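Side-chain contacts in myosin light chain 1 (Saccharomyces cerevisiae, PDB 1M45), which serves as a calmodulin-like light chain that binds the IQ motifs of the yeast myosins MYO1 and MYO2 and of IQG1, acting in cytokinesis and vesicle deposition: residues A[29-32]-A[38-41]; A[90-95]-A[105-110]. One frame throughout, in Å; residues are numbered along the deposited sequence.

Contact 1: residues A[29-32]-A[38-41]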
ATOM      1  N   TYR A  29      -6.662   7.230  -3.370  1.00 11.58           N
ATOM      2  CA  TYR A  29      -8.000   6.737  -3.709  1.00 12.04           C
ATOM      3  C   TYR A  29      -7.892   5.342  -4.321  1.00 12.07           C
ATOM      4  O   TYR A  29      -8.632   4.452  -3.941  1.00 12.75           O
ATOM      5  CB  TYR A  29      -8.767   7.673  -4.666  1.00 13.17           C
ATOM      6  CG  TYR A  29     -10.077   7.104  -5.060  1.00 13.51           C
ATOM      7  CD1 TYR A  29     -11.154   7.154  -4.194  1.00 16.15           C
ATOM      8  CD2 TYR A  29     -10.230   6.483  -6.287  1.00 14.35           C
ATOM      9  CE1 TYR A  29     -12.364   6.561  -4.537  1.00 14.04           C
ATOM     10  CE2 TYR A  29     -11.421   5.846  -6.647  1.00 14.84           C
ATOM     11  CZ  TYR A  29     -12.492   5.902  -5.770  1.00 15.05           C
ATOM     12  OH  TYR A  29     -13.665   5.275  -6.127  1.00 18.48           O
ATOM     13  N   LEU A  30      -6.956   5.183  -5.263  1.00 12.45           N
ATOM     14  CA  LEU A  30      -6.763   3.895  -5.904  1.00 12.98           C
ATOM     15  C   LEU A  30      -6.367   2.845  -4.882  1.00 12.95           C
ATOM     16  O   LEU A  30      -6.786   1.674  -4.961  1.00 12.68           O
ATOM     17  CB  LEU A  30      -5.699   3.995  -7.005  1.00 13.11           C
ATOM     18  CG  LEU A  30      -6.193   4.798  -8.215  1.00 13.35           C
ATOM     19  CD1 LEU A  30      -5.023   5.038  -9.190  1.00 14.52           C
ATOM     20  CD2 LEU A  30      -7.349   4.121  -8.919  1.00 14.61           C
ATOM     21  N   ARG A  31      -5.551   3.261  -3.922  1.00 11.20           N
ATOM     22  CA  ARG A  31      -5.175   2.346  -2.841  1.00 11.48           C
ATOM     23  C   ARG A  31      -6.377   1.990  -1.991  1.00 11.22           C
ATOM     24  O   ARG A  31      -6.601   0.823  -1.680  1.00 12.11           O
ATOM     25  CB  ARG A  31      -4.096   2.982  -1.962  1.00 10.22           C
ATOM     26  CG  ARG A  31      -2.766   3.090  -2.664  1.00 12.69           C
ATOM     27  CD  ARG A  31      -1.694   3.912  -1.917  1.00 13.26           C
ATOM     28  NE  ARG A  31      -0.509   4.039  -2.770  1.00 16.69           N
ATOM     29  CZ  ARG A  31       0.004   5.140  -3.275  1.00 16.78           C
ATOM     30  NH1 ARG A  31      -0.490   6.363  -3.013  1.00 15.73           N
ATOM     31  NH2 ARG A  31       1.058   5.013  -4.106  1.00 18.39           N
ATOM     32  N   ALA A  32      -7.195   2.991  -1.663  1.00 12.42           N
ATOM     33  CA  ALA A  32      -8.331   2.749  -0.767  1.00 12.59           C
ATOM     34  C   ALA A  32      -9.298   1.732  -1.336  1.00 12.65           C
ATOM     35  O   ALA A  32      -9.869   0.931  -0.611  1.00 13.40           O
ATOM     36  CB  ALA A  32      -9.051   4.071  -0.482  1.00 12.52           C
ATOM     37  N   THR A  38       2.462   1.987  -7.697  1.00 19.56           N
ATOM     38  CA  THR A  38       3.624   2.797  -7.376  1.00 19.76           C
ATOM     39  C   THR A  38       3.217   4.220  -7.729  1.00 19.79           C
ATOM     40  O   THR A  38       2.297   4.440  -8.553  1.00 18.71           O
ATOM     41  CB  THR A  38       4.848   2.450  -8.246  1.00 20.01           C
ATOM     42  OG1 THR A  38       4.468   2.598  -9.624  1.00 18.46           O
ATOM     43  CG2 THR A  38       5.250   0.992  -8.056  1.00 20.72           C
ATOM     44  N   ASN A  39       3.899   5.198  -7.130  1.00 21.58           N
ATOM     45  CA  ASN A  39       3.643   6.600  -7.469  1.00 22.95           C
ATOM     46  C   ASN A  39       3.821   6.820  -8.984  1.00 22.93           C
ATOM     47  O   ASN A  39       3.067   7.559  -9.624  1.00 21.48           O
ATOM     48  CB  ASN A  39       4.563   7.536  -6.662  1.00 23.64           C
ATOM     49  CG  ASN A  39       4.301   7.481  -5.124  1.00 27.88           C
ATOM     50  OD1 ASN A  39       3.302   6.923  -4.657  1.00 31.13           O
ATOM     51  ND2 ASN A  39       5.214   8.070  -4.347  1.00 30.97           N
ATOM     52  N   GLN A  40       4.810   6.136  -9.577  1.00 23.64           N
ATOM     53  CA  GLN A  40       5.019   6.248 -11.016  1.00 23.86           C
ATOM     54  C   GLN A  40       3.817   5.860 -11.871  1.00 22.78           C
ATOM     55  O   GLN A  40       3.457   6.568 -12.827  1.00 23.08           O
ATOM     56  CB  GLN A  40       6.293   5.495 -11.455  1.00 24.82           C
ATOM     57  CG  GLN A  40       6.636   5.661 -12.914  1.00 28.85           C
ATOM     58  CD  GLN A  40       6.919   7.101 -13.264  1.00 32.83           C
ATOM     59  OE1 GLN A  40       7.739   7.759 -12.615  1.00 36.93           O
ATOM     60  NE2 GLN A  40       6.238   7.602 -14.283  1.00 34.65           N
ATOM     61  N   LEU A  41       3.179   4.742 -11.530  1.00 21.14           N
ATOM     62  CA  LEU A  41       2.008   4.306 -12.261  1.00 20.50           C
ATOM     63  C   LEU A  41       0.887   5.344 -12.187  1.00 20.86           C
ATOM     64  O   LEU A  41       0.207   5.594 -13.166  1.00 20.05           O
ATOM     65  CB  LEU A  41       1.502   2.936 -11.759  1.00 20.10           C
ATOM     66  CG  LEU A  41       0.183   2.469 -12.391  1.00 19.46           C
ATOM     67  CD1 LEU A  41       0.297   2.391 -13.898  1.00 22.17           C
ATOM     68  CD2 LEU A  41      -0.201   1.086 -11.844  1.00 18.08           C
TER
HETATM   69  O   HOH W   1       0.618   8.400  -5.476  1.00 27.98           O

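Contact 2: residues A[90-95]-A[105-110]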
ATOM      1  N   GLN A  90      14.019 -13.300   5.335  1.00 20.63           N
ATOM      2  CA  GLN A  90      14.979 -14.295   5.799  1.00 22.73           C
ATOM      3  C   GLN A  90      16.354 -13.662   5.933  1.00 22.78           C
ATOM      4  O   GLN A  90      17.167 -14.104   6.724  1.00 22.94           O
ATOM      5  CB  GLN A  90      14.986 -15.539   4.922  1.00 23.24           C
ATOM      6  CG  GLN A  90      13.756 -16.387   5.183  1.00 25.70           C
ATOM      7  CD  GLN A  90      13.676 -17.639   4.314  1.00 30.74           C
ATOM      8  OE1 GLN A  90      12.813 -18.496   4.540  1.00 37.09           O
ATOM      9  NE2 GLN A  90      14.564 -17.751   3.329  1.00 32.73           N
ATOM     10  N   VAL A  91      16.573 -12.587   5.192  1.00 22.32           N
ATOM     11  CA  VAL A  91      17.829 -11.844   5.290  1.00 22.61           C
ATOM     12  C   VAL A  91      18.038 -11.281   6.702  1.00 22.77           C
ATOM     13  O   VAL A  91      19.177 -11.183   7.195  1.00 22.77           O
ATOM     14  CB  VAL A  91      17.891 -10.759   4.231  1.00 23.20           C
ATOM     15  CG1 VAL A  91      19.037  -9.787   4.512  1.00 25.20           C
ATOM     16  CG2 VAL A  91      18.029 -11.382   2.850  1.00 21.17           C
ATOM     17  N   PHE A  92      16.937 -10.961   7.372  1.00 22.22           N
ATOM     18  CA  PHE A  92      16.970 -10.396   8.706  1.00 22.55           C
ATOM     19  C   PHE A  92      16.553 -11.400   9.768  1.00 22.68           C
ATOM     20  O   PHE A  92      16.309 -11.050  10.901  1.00 21.97           O
ATOM     21  CB  PHE A  92      16.069  -9.157   8.755  1.00 22.51           C
ATOM     22  CG  PHE A  92      16.502  -8.091   7.793  1.00 24.21           C
ATOM     23  CD1 PHE A  92      16.181  -8.184   6.434  1.00 24.32           C
ATOM     24  CD2 PHE A  92      17.232  -6.995   8.239  1.00 24.19           C
ATOM     25  CE1 PHE A  92      16.614  -7.204   5.524  1.00 27.01           C
ATOM     26  CE2 PHE A  92      17.655  -6.012   7.347  1.00 27.96           C
ATOM     27  CZ  PHE A  92      17.349  -6.116   5.983  1.00 25.28           C
ATOM     28  N   ASP A  93      16.473 -12.672   9.376  1.00 24.22           N
ATOM     29  CA  ASP A  93      16.053 -13.709  10.299  1.00 25.76           C
ATOM     30  C   ASP A  93      17.317 -14.407  10.786  1.00 28.72           C
ATOM     31  O   ASP A  93      17.882 -15.263  10.093  1.00 28.86           O
ATOM     32  CB  ASP A  93      15.118 -14.676   9.605  1.00 25.25           C
ATOM     33  CG  ASP A  93      14.434 -15.616  10.550  1.00 27.06           C
ATOM     34  OD1 ASP A  93      14.927 -15.868  11.679  1.00 27.02           O
ATOM     35  OD2 ASP A  93      13.371 -16.182  10.215  1.00 26.62           O
ATOM     36  N   LYS A  94      17.727 -14.028  11.993  1.00 30.64           N
ATOM     37  CA  LYS A  94      18.990 -14.461  12.554  1.00 33.01           C
ATOM     38  C   LYS A  94      19.071 -15.978  12.766  1.00 33.34           C
ATOM     39  O   LYS A  94      20.048 -16.619  12.354  1.00 34.17           O
ATOM     40  CB  LYS A  94      19.238 -13.684  13.851  1.00 33.70           C
ATOM     41  CG  LYS A  94      20.532 -14.034  14.575  1.00 37.52           C
ATOM     42  CD  LYS A  94      20.974 -12.932  15.526  1.00 40.91           C
ATOM     43  CE  LYS A  94      19.866 -12.492  16.465  1.00 44.41           C
ATOM     44  NZ  LYS A  94      18.849 -11.646  15.756  1.00 44.81           N
ATOM     45  N   GLU A  95      18.028 -16.537  13.373  0.50 33.43           N
ATOM     46  CA  GLU A  95      17.984 -17.954  13.714  0.50 33.79           C
ATOM     47  C   GLU A  95      17.000 -18.737  12.850  0.50 33.49           C
ATOM     48  O   GLU A  95      16.638 -19.872  13.177  0.50 33.93           O
ATOM     49  CB  GLU A  95      17.614 -18.124  15.192  0.50 34.36           C
ATOM     50  CG  GLU A  95      18.370 -17.220  16.151  0.50 35.93           C
ATOM     51  CD  GLU A  95      17.750 -17.204  17.531  0.50 38.25           C
ATOM     52  OE1 GLU A  95      17.706 -18.278  18.170  0.50 40.29           O
ATOM     53  OE2 GLU A  95      17.296 -16.125  17.971  0.50 39.14           O
ATOM     54  N   LEU A 105      12.453  -4.550  11.288  1.00 15.69           N
ATOM     55  CA  LEU A 105      11.387  -4.322  10.314  1.00 15.41           C
ATOM     56  C   LEU A 105      11.368  -2.855   9.950  1.00 15.69           C
ATOM     57  O   LEU A 105      11.237  -2.475   8.762  1.00 15.24           O
ATOM     58  CB  LEU A 105      10.038  -4.809  10.838  1.00 15.97           C
ATOM     59  CG  LEU A 105       8.832  -4.518   9.925  1.00 15.98           C
ATOM     60  CD1 LEU A 105       9.080  -5.111   8.540  1.00 18.21           C
ATOM     61  CD2 LEU A 105       7.550  -5.177  10.548  1.00 20.87           C
ATOM     62  N   ARG A 106      11.486  -2.006  10.972  1.00 15.97           N
ATOM     63  CA  ARG A 106      11.555  -0.567  10.679  1.00 14.79           C
ATOM     64  C   ARG A 106      12.743  -0.239   9.790  1.00 14.06           C
ATOM     65  O   ARG A 106      12.635   0.596   8.855  1.00 15.46           O
ATOM     66  CB  ARG A 106      11.581   0.249  11.964  1.00 14.42           C
ATOM     67  CG  ARG A 106      11.551   1.739  11.721  1.00 14.52           C
ATOM     68  CD  ARG A 106      11.337   2.525  13.009  1.00 16.56           C
ATOM     69  NE  ARG A 106       9.975   2.277  13.500  1.00 15.75           N
ATOM     70  CZ  ARG A 106       8.940   3.074  13.285  1.00 13.61           C
ATOM     71  NH1 ARG A 106       9.063   4.193  12.580  1.00 14.60           N
ATOM     72  NH2 ARG A 106       7.740   2.726  13.745  1.00 15.48           N
ATOM     73  N   TYR A 107      13.898  -0.849  10.096  1.00 14.16           N
ATOM     74  CA  TYR A 107      15.082  -0.689   9.285  1.00 14.58           C
ATOM     75  C   TYR A 107      14.841  -1.055   7.825  1.00 14.52           C
ATOM     76  O   TYR A 107      15.181  -0.284   6.920  1.00 14.53           O
ATOM     77  CB  TYR A 107      16.216  -1.514   9.864  1.00 13.87           C
ATOM     78  CG  TYR A 107      17.482  -1.544   9.009  1.00 16.06           C
ATOM     79  CD1 TYR A 107      18.487  -0.605   9.194  1.00 19.73           C
ATOM     80  CD2 TYR A 107      17.676  -2.541   8.068  1.00 19.28           C
ATOM     81  CE1 TYR A 107      19.670  -0.657   8.417  1.00 18.62           C
ATOM     82  CE2 TYR A 107      18.837  -2.597   7.287  1.00 20.23           C
ATOM     83  CZ  TYR A 107      19.804  -1.666   7.483  1.00 17.85           C
ATOM     84  OH  TYR A 107      20.932  -1.738   6.742  1.00 19.21           O
ATOM     85  N   MET A 108      14.241  -2.222   7.607  0.50 14.06           N
ATOM     86  CA  MET A 108      13.933  -2.685   6.261  0.50 14.34           C
ATOM     87  C   MET A 108      13.066  -1.683   5.511  0.50 14.16           C
ATOM     88  O   MET A 108      13.347  -1.349   4.367  0.50 14.74           O
ATOM     89  CB  MET A 108      13.197  -4.030   6.293  0.50 14.15           C
ATOM     90  CG  MET A 108      14.001  -5.226   6.832  0.50 12.03           C
ATOM     91  SD  MET A 108      12.905  -6.676   6.980  0.50 15.51           S
ATOM     92  CE  MET A 108      12.660  -7.100   5.268  0.50 18.03           C
ATOM     93  N   LEU A 109      12.000  -1.224   6.159  1.00 13.64           N
ATOM     94  CA  LEU A 109      11.028  -0.378   5.516  1.00 12.89           C
ATOM     95  C   LEU A 109      11.401   1.088   5.333  1.00 13.47           C
ATOM     96  O   LEU A 109      10.969   1.691   4.374  1.00 14.14           O
ATOM     97  CB  LEU A 109       9.682  -0.469   6.241  1.00 12.17           C
ATOM     98  CG  LEU A 109       9.153  -1.910   6.266  1.00 15.03           C
ATOM     99  CD1 LEU A 109       7.835  -1.888   6.974  1.00 15.32           C
ATOM    100  CD2 LEU A 109       8.943  -2.455   4.834  1.00 12.64           C
ATOM    101  N   THR A 110      12.201   1.627   6.248  1.00 14.29           N
ATOM    102  CA  THR A 110      12.599   3.024   6.158  1.00 14.62           C
ATOM    103  C   THR A 110      13.987   3.247   5.612  1.00 16.15           C
ATOM    104  O   THR A 110      14.305   4.354   5.185  1.00 16.38           O
ATOM    105  CB  THR A 110      12.532   3.726   7.510  1.00 14.04           C
ATOM    106  OG1 THR A 110      13.509   3.162   8.393  1.00 14.55           O
ATOM    107  CG2 THR A 110      11.165   3.579   8.163  1.00 14.96           C
TER

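Contact 1: residues A[29-32]-A[38-41]
Arg31 reaches Asn39 through a chain that starts with CG anti to the carbonyl carbon and beside the backbone N (chi1 -70°) and then runs extended from CG to NE, which carries the guanidinium from helix 26-32 to the first turn of helix 39-47. There Arg31 NH2 donates to Asn39 OD1 at 3.0 Å. The acceptor is met almost head-on, with a C=O...N angle of 164°, whereas the donor side is less straight (N-H...O 143°), with OD1 at the guanidinium edge but tilted out of its plane. The two flat groups are turned steeply against each other, and no stacking results. A water bridges the same pair, donating to Asn39 OD1 at 3.2 Å and accepting a weak bond from Arg31 NH1. OD1 is therefore gripped twice.

The segments belong to the N-terminal half of an EF-hand protein, where the exiting helix of EF-hand 1 passes to the next helix through a short linker. Thr38 is the N-cap of that next helix: its OG1 accepts from Leu41 N at 3.1 Å. The guanidinium has further partners that fix its rotation, since NH1 forms a salt bridge with Asp28 and NH2 also donates to the carbonyl of Pro37 in the linker. A basic side chain of the bound IQ peptide packs on Arg31 and one on Asn39, perhaps the same, and Arg31 O accepts a hydrogen bond from a basic side chain of the peptide.

Contact 2: residues A[90-95]-A[105-110]
Phe92 meets helix 102-111 through one ring face and part of its rim. The CH-pi contact is the more centred: in the conformer given, one of two for Met108, Met108 CG stands 3.5 Å from the centroid of the Phe92 ring and 10° off the normal. A Met-aromatic contact accompanies it over that face in the same conformer, with Met108 SD 4.0 Å from the centroid of the Phe92 ring; the thioether bends at chi3 (72°), and Met108 CE comes within 3.9 Å of Phe92 CD1. The aromatic pair is different in kind: Phe92 CE2 touches Tyr107 CD2 at 3.5 Å, rim to rim, with centroids 5.9 Å apart and planes inclined at 57°, so neither ring lies over the other. Replacing Phe92 by an alanine would probably strip Met108 of the ring face under its CG and SD and take away the rim contact at Tyr107 CD2.

No hydrogen bond crosses the contact. A type I turn, closed by Asp93 N to Gln90 O, carries Phe92 directly before Asp93, an inferred calcium ligand. The packing thus joins the start of an EF-hand loop, just after helix 83-90, to the exiting helix 102-111, beyond strand 99-101; Phe89 of the entering helix also touches Met108, and Leu112 meets both rings.

In the fold
From the N terminus, the chain first reaches contact 1, which closes the short linker between helices 26-32 and 39-47, with five residues between its segments, in the N-terminal half. It then runs through strand 57-59, which pairs with strand 20-22, and the helices that follow, before helix 83-90 leads into contact 2. This second contact spans nine residues, among them strand 99-101, which pairs with strand 135-137, and ties the loop to helix 102-111. Contact 1 and contact 2 follow in series, neither nested nor crossed, with the centres of contact 1 and contact 2 about 25 Å apart. The bound peptide touches residues of both contacts, consistent with its lying against both halves.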